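Local coordinates for protein dipicolinate synthase subunit B (Bacillus halodurans, PDB 3LQK) that probably takes part, as the B subunit of dipicolinate synthase and a member of the flavoprotein family, in making the dipicolinic acid of bacterial spores, at residues Q27-V32 with K64-E69; Y153-G158 with M173-E178. All blocks are in the same frame, centred on the assembly; numbering follows the deposited sequence.

Interaction 1: residues Q27-V32 with K64-E69; sequences QMERLV and KQITEE
Helix 25-33 meets the C-terminal end of helix 58-66 most closely where the CA atoms of Glu29 and Ile66 stand 5.7 Å apart. In this Rossmann-like fold of the flavoprotein family, helix 25-33 follows strand 9-13 and leads to strand 37-41, a beta-alpha-beta unit. The last turn of helix 58-66 packs against the side of helix 25-33 that carries Met28, Glu29 and Val32. Ile66 is the centre of the contact. Its chi1 of -68° sets CG1 beside the backbone N and leaves CG2 anti to that N. CG2 thus faces helix 25-33, 3.7 Å from CA of Glu29. Met28, a selenomethionine, and Val32, one helical turn apart, both reach the same methyl, from directions about at right angles. CG of Met28 approaches it at 3.9 Å and CG2 of Val32 at 4.0 Å. Met28 begins extended and bends at chi3 (-66°). Its SE then lies 4.2 Å from CG2 of Thr67, and these two side chains cross at about a right angle. Met28 also touches Phe12 of strand 9-13. Thr67 leaves helical geometry. Its OG1 accepts from N of Glu69 in an ST turn and donates to the carbonyl O of Val38, which ties the chain to strand 37-41. No direct hydrogen bond joins the two segments. OE1 of Glu29 lies alongside Ile66, 3.7 Å from its CG2. A water bridges the gap there, donating to Glu29 OE1 at 2.8 Å and to the carbonyl O of Ile66 at 2.9 Å.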
loop_
_atom_site.group_PDB
_atom_site.type_symbol
_atom_site.label_atom_id
_atom_site.label_comp_id
_atom_site.label_asym_id
_atom_site.label_seq_id
_atom_site.Cartn_x
_atom_site.Cartn_y
_atom_site.Cartn_z
ATOM N N GLN A 27 11.760 22.103 -24.361
ATOM C CA GLN A 27 12.779 21.472 -23.495
ATOM C C GLN A 27 13.475 20.332 -24.226
ATOM O O GLN A 27 14.698 20.124 -24.058
ATOM C CB GLN A 27 12.171 20.979 -22.194
ATOM C CG GLN A 27 11.536 22.063 -21.368
ATOM C CD GLN A 27 12.454 23.250 -21.191
ATOM O OE1 GLN A 27 13.667 23.110 -20.936
ATOM N NE2 GLN A 27 11.897 24.428 -21.350
HETATM N N MSE A 28 12.717 19.618 -25.068
HETATM C CA MSE A 28 13.348 18.611 -25.934
HETATM C C MSE A 28 14.412 19.274 -26.837
HETATM O O MSE A 28 15.510 18.753 -27.051
HETATM C CB MSE A 28 12.280 17.908 -26.780
HETATM C CG MSE A 28 12.817 16.755 -27.555
HETATM SE SE MSE A 28 11.581 15.949 -28.822
HETATM C CE MSE A 28 10.281 15.240 -27.549
ATOM N N GLU A 29 14.056 20.430 -27.371
ATOM C CA GLU A 29 14.942 21.182 -28.218
ATOM C C GLU A 29 16.214 21.654 -27.463
ATOM O O GLU A 29 17.329 21.499 -27.981
ATOM C CB GLU A 29 14.172 22.345 -28.879
ATOM C CG GLU A 29 15.126 23.451 -29.435
ATOM C CD GLU A 29 15.891 23.039 -30.688
ATOM O OE1 GLU A 29 15.493 22.017 -31.297
ATOM O OE2 GLU A 29 16.877 23.776 -31.088
ATOM N N ARG A 30 16.074 22.155 -26.236
ATOM C CA ARG A 30 17.254 22.484 -25.422
ATOM C C ARG A 30 18.189 21.307 -25.191
ATOM O O ARG A 30 19.405 21.476 -25.162
ATOM C CB ARG A 30 16.894 22.953 -24.013
ATOM C CG ARG A 30 16.762 24.378 -23.829
ATOM C CD ARG A 30 16.133 24.681 -22.469
ATOM N NE ARG A 30 17.132 24.966 -21.434
ATOM C CZ ARG A 30 16.860 25.033 -20.135
ATOM N NH1 ARG A 30 15.613 24.784 -19.678
ATOM N NH2 ARG A 30 17.823 25.371 -19.310
ATOM N N LEU A 31 17.645 20.129 -24.929
ATOM C CA LEU A 31 18.530 18.986 -24.723
ATOM C C LEU A 31 19.357 18.736 -25.978
ATOM O O LEU A 31 20.524 18.475 -25.863
ATOM C CB LEU A 31 17.753 17.722 -24.347
ATOM C CG LEU A 31 16.916 17.700 -23.080
ATOM C CD1 LEU A 31 16.283 16.275 -22.901
ATOM C CD2 LEU A 31 17.850 18.115 -21.934
ATOM N N VAL A 32 18.741 18.791 -27.164
ATOM C CA VAL A 32 19.478 18.550 -28.425
ATOM C C VAL A 32 20.543 19.647 -28.585
ATOM O O VAL A 32 21.674 19.392 -28.969
ATOM C CB VAL A 32 18.505 18.515 -29.690
ATOM C CG1 VAL A 32 19.274 18.531 -31.018
ATOM C CG2 VAL A 32 17.596 17.324 -29.645
ATOM N N LYS A 64 9.795 16.027 -35.259
ATOM C CA LYS A 64 10.677 15.674 -36.393
ATOM C C LYS A 64 11.628 16.799 -36.795
ATOM O O LYS A 64 12.682 16.523 -37.320
ATOM C CB LYS A 64 9.889 15.160 -37.593
ATOM C CG LYS A 64 9.421 13.681 -37.363
ATOM C CD LYS A 64 8.553 13.209 -38.566
ATOM C CE LYS A 64 8.510 11.639 -38.766
ATOM N NZ LYS A 64 8.802 11.257 -40.252
ATOM N N GLN A 65 11.271 18.035 -36.468
ATOM C CA GLN A 65 12.124 19.209 -36.659
ATOM C C GLN A 65 13.172 19.342 -35.550
ATOM O O GLN A 65 14.148 20.013 -35.760
ATOM C CB GLN A 65 11.313 20.532 -36.633
ATOM C CG GLN A 65 10.586 20.879 -37.911
ATOM C CD GLN A 65 9.509 22.017 -37.736
ATOM O OE1 GLN A 65 9.245 22.576 -36.616
ATOM N NE2 GLN A 65 8.859 22.323 -38.850
ATOM N N ILE A 66 12.917 18.777 -34.374
ATOM C CA ILE A 66 13.845 18.832 -33.254
ATOM C C ILE A 66 14.898 17.720 -33.321
ATOM O O ILE A 66 16.080 17.966 -33.074
ATOM C CB ILE A 66 13.069 18.819 -31.897
ATOM C CG1 ILE A 66 12.288 20.143 -31.749
ATOM C CG2 ILE A 66 14.030 18.642 -30.735
ATOM C CD1 ILE A 66 11.127 20.118 -30.713
ATOM N N THR A 67 14.470 16.500 -33.647
ATOM C CA THR A 67 15.349 15.341 -33.628
ATOM C C THR A 67 15.018 14.365 -34.779
ATOM O O THR A 67 13.861 14.178 -35.157
ATOM C CB THR A 67 15.278 14.614 -32.258
ATOM O OG1 THR A 67 16.085 13.451 -32.322
ATOM C CG2 THR A 67 13.842 14.234 -31.868
ATOM N N GLU A 68 16.059 13.779 -35.334
ATOM C CA GLU A 68 15.936 12.798 -36.422
ATOM C C GLU A 68 15.879 11.358 -35.875
ATOM O O GLU A 68 15.689 10.410 -36.643
ATOM C CB GLU A 68 17.133 12.957 -37.385
ATOM N N GLU A 69 16.021 11.170 -34.566
ATOM C CA GLU A 69 15.845 9.806 -34.037
ATOM C C GLU A 69 14.406 9.327 -34.304
ATOM O O GLU A 69 13.462 10.065 -34.035
ATOM C CB GLU A 69 16.183 9.777 -32.538
ATOM C CG GLU A 69 17.642 10.086 -32.238
ATOM C CD GLU A 69 18.601 9.065 -32.862
ATOM O OE1 GLU A 69 18.280 7.835 -32.880
ATOM O OE2 GLU A 69 19.682 9.509 -33.314
HETATM O O HOH W 1 17.337 20.615 -32.920
#

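Interaction 2: residues Y153-G158 with M173-E178; sequences YFIPFG and MEALPE
Ile155 points its two branches at different parts of the turn that opens helix 176-184, and Pro156 adds the side of its ring. The contact lies within the Rossmann-like alpha/beta fold. It joins the break in strand 152-159 to the start of the helix packed against the sheet. The CA atoms of Ile155 and Leu176 are 5.8 Å apart. With chi1 at -59° and chi2 at 170°, the CG1 branch of Ile155 is extended and carries CD1 to the helix. There CD1 meets CD1 of Leu176 at 3.7 Å, and the two side chains cross at a slant. Met173 is a selenomethionine, and its SE approaches the same Ile155 CD1 at 4.0 Å. The CB of Met173 points away from the 153-158 segment, but a bend at chi2 (-49°) turns the chain back. The other branch of Ile155 ends in CG2, 4.1 Å from CB of Ala175. Ala175 is at the N-cap position of helix 176-184, and its CB faces Ile155 and Pro156. All five touching residues are buried, and the contact is wholly apolar. Leu176 also touches Leu31 and Gln27 of helix 25-33. On the sheet side, Ile155 touches Val127 of strand 126-132. Beside CG2 of Ile155, the Pro156 ring presents its CD to the methyl of Ala175 at 3.9 Å.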
loop_
_atom_site.group_PDB
_atom_site.type_symbol
_atom_site.label_atom_id
_atom_site.label_comp_id
_atom_site.label_asym_id
_atom_site.label_seq_id
_atom_site.Cartn_x
_atom_site.Cartn_y
_atom_site.Cartn_z
ATOM N N TYR A 153 13.500 10.252 -10.457
ATOM C CA TYR A 153 13.665 11.637 -10.036
ATOM C C TYR A 153 12.602 12.523 -10.651
ATOM O O TYR A 153 12.089 12.195 -11.739
ATOM C CB TYR A 153 15.066 12.181 -10.406
ATOM C CG TYR A 153 16.194 11.277 -9.930
ATOM C CD1 TYR A 153 16.755 11.410 -8.669
ATOM C CD2 TYR A 153 16.658 10.252 -10.743
ATOM C CE1 TYR A 153 17.775 10.517 -8.232
ATOM C CE2 TYR A 153 17.623 9.368 -10.309
ATOM C CZ TYR A 153 18.207 9.533 -9.101
ATOM O OH TYR A 153 19.170 8.644 -8.776
ATOM N N PHE A 154 12.256 13.593 -9.930
ATOM C CA PHE A 154 11.168 14.497 -10.311
ATOM C C PHE A 154 11.647 15.900 -10.705
ATOM O O PHE A 154 12.494 16.499 -10.013
ATOM C CB PHE A 154 10.150 14.601 -9.157
ATOM C CG PHE A 154 9.170 13.455 -9.087
ATOM C CD1 PHE A 154 9.578 12.188 -8.716
ATOM C CD2 PHE A 154 7.827 13.640 -9.430
ATOM C CE1 PHE A 154 8.700 11.142 -8.666
ATOM C CE2 PHE A 154 6.930 12.566 -9.418
ATOM C CZ PHE A 154 7.357 11.334 -9.009
ATOM N N ILE A 155 11.179 16.390 -11.862
ATOM C CA ILE A 155 11.354 17.757 -12.238
ATOM C C ILE A 155 10.581 18.535 -11.150
ATOM O O ILE A 155 9.475 18.159 -10.775
ATOM C CB ILE A 155 10.745 18.079 -13.591
ATOM C CG1 ILE A 155 11.353 17.222 -14.728
ATOM C CG2 ILE A 155 10.848 19.601 -13.910
ATOM C CD1 ILE A 155 10.576 17.369 -16.076
ATOM N N PRO A 156 11.183 19.585 -10.611
ATOM C CA PRO A 156 10.558 20.284 -9.520
ATOM C C PRO A 156 9.150 20.677 -9.870
ATOM O O PRO A 156 8.861 21.046 -11.038
ATOM C CB PRO A 156 11.455 21.540 -9.368
ATOM C CG PRO A 156 12.766 21.036 -9.657
ATOM C CD PRO A 156 12.586 20.004 -10.779
ATOM N N PHE A 157 8.271 20.614 -8.890
ATOM C CA PHE A 157 6.837 20.791 -9.140
ATOM C C PHE A 157 6.116 21.570 -7.975
ATOM O O PHE A 157 6.675 21.810 -6.883
ATOM C CB PHE A 157 6.197 19.424 -9.375
ATOM C CG PHE A 157 6.318 18.469 -8.165
ATOM C CD1 PHE A 157 5.418 18.527 -7.112
ATOM C CD2 PHE A 157 7.324 17.538 -8.104
ATOM C CE1 PHE A 157 5.540 17.674 -6.016
ATOM C CE2 PHE A 157 7.405 16.667 -7.020
ATOM C CZ PHE A 157 6.531 16.755 -5.983
ATOM N N GLY A 158 4.854 21.884 -8.196
ATOM C CA GLY A 158 4.097 22.693 -7.257
ATOM C C GLY A 158 2.655 22.745 -7.667
ATOM O O GLY A 158 2.293 22.213 -8.718
HETATM N N MSE A 173 8.659 22.897 -16.208
HETATM C CA MSE A 173 9.335 22.201 -17.296
HETATM C C MSE A 173 10.679 22.822 -17.636
HETATM O O MSE A 173 11.569 22.112 -18.119
HETATM C CB MSE A 173 8.463 22.182 -18.546
HETATM C CG MSE A 173 7.155 21.321 -18.404
HETATM SE SE MSE A 173 7.565 19.517 -17.657
HETATM C CE MSE A 173 5.719 18.959 -17.506
ATOM N N GLU A 174 10.817 24.121 -17.391
ATOM C CA GLU A 174 12.129 24.776 -17.561
ATOM C C GLU A 174 13.244 24.190 -16.746
ATOM O O GLU A 174 14.415 24.372 -17.122
ATOM C CB GLU A 174 12.110 26.263 -17.142
ATOM C CG GLU A 174 11.296 27.097 -17.999
ATOM C CD GLU A 174 11.218 28.598 -17.527
ATOM O OE1 GLU A 174 11.670 28.960 -16.389
ATOM O OE2 GLU A 174 10.671 29.408 -18.320
ATOM N N ALA A 175 12.926 23.564 -15.616
ATOM C CA ALA A 175 13.920 22.861 -14.795
ATOM C C ALA A 175 14.318 21.480 -15.309
ATOM O O ALA A 175 15.085 20.770 -14.684
ATOM C CB ALA A 175 13.453 22.765 -13.321
ATOM N N LEU A 176 13.855 21.089 -16.463
ATOM C CA LEU A 176 14.120 19.697 -16.914
ATOM C C LEU A 176 15.611 19.364 -17.091
ATOM O O LEU A 176 16.106 18.392 -16.483
ATOM C CB LEU A 176 13.269 19.400 -18.140
ATOM C CG LEU A 176 13.251 18.068 -18.886
ATOM C CD1 LEU A 176 11.825 17.866 -19.526
ATOM C CD2 LEU A 176 14.282 18.062 -19.962
ATOM N N PRO A 177 16.392 20.246 -17.769
ATOM C CA PRO A 177 17.786 19.900 -17.946
ATOM C C PRO A 177 18.575 19.795 -16.697
ATOM O O PRO A 177 19.395 18.922 -16.552
ATOM C CB PRO A 177 18.333 21.045 -18.812
ATOM C CG PRO A 177 17.139 21.462 -19.616
ATOM C CD PRO A 177 16.031 21.422 -18.548
ATOM N N GLU A 178 18.348 20.705 -15.795
ATOM C CA GLU A 178 18.976 20.650 -14.490
ATOM C C GLU A 178 18.618 19.359 -13.746
ATOM O O GLU A 178 19.480 18.773 -13.096
ATOM C CB GLU A 178 18.499 21.844 -13.644
ATOM C CG GLU A 178 19.004 23.202 -14.102
ATOM C CD GLU A 178 18.192 23.918 -15.265
ATOM O OE1 GLU A 178 17.249 23.324 -15.861
ATOM O OE2 GLU A 178 18.577 25.107 -15.600
#

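Interaction 1 lies near the surface and interaction 2 is buried. Their centres are about 18 Å apart. Helix 25-33 links them: one side takes helix 58-66 in interaction 1, and another side packs on helix 176-184, which interaction 2 joins to the sheet. The residues at this junction are Gln27 and Arg30 with Met173, Glu174 and Pro177. Arg30 NH1 probably donates to the carbonyl O of Glu174 at 2.9 Å, and it also bonds to OE1 of Gln27. The chemistry follows position. Interaction 1 pairs an apolar patch with a water bridge at its rim, whereas interaction 2 has no polar bond or bridging water across it, only apolar contacts.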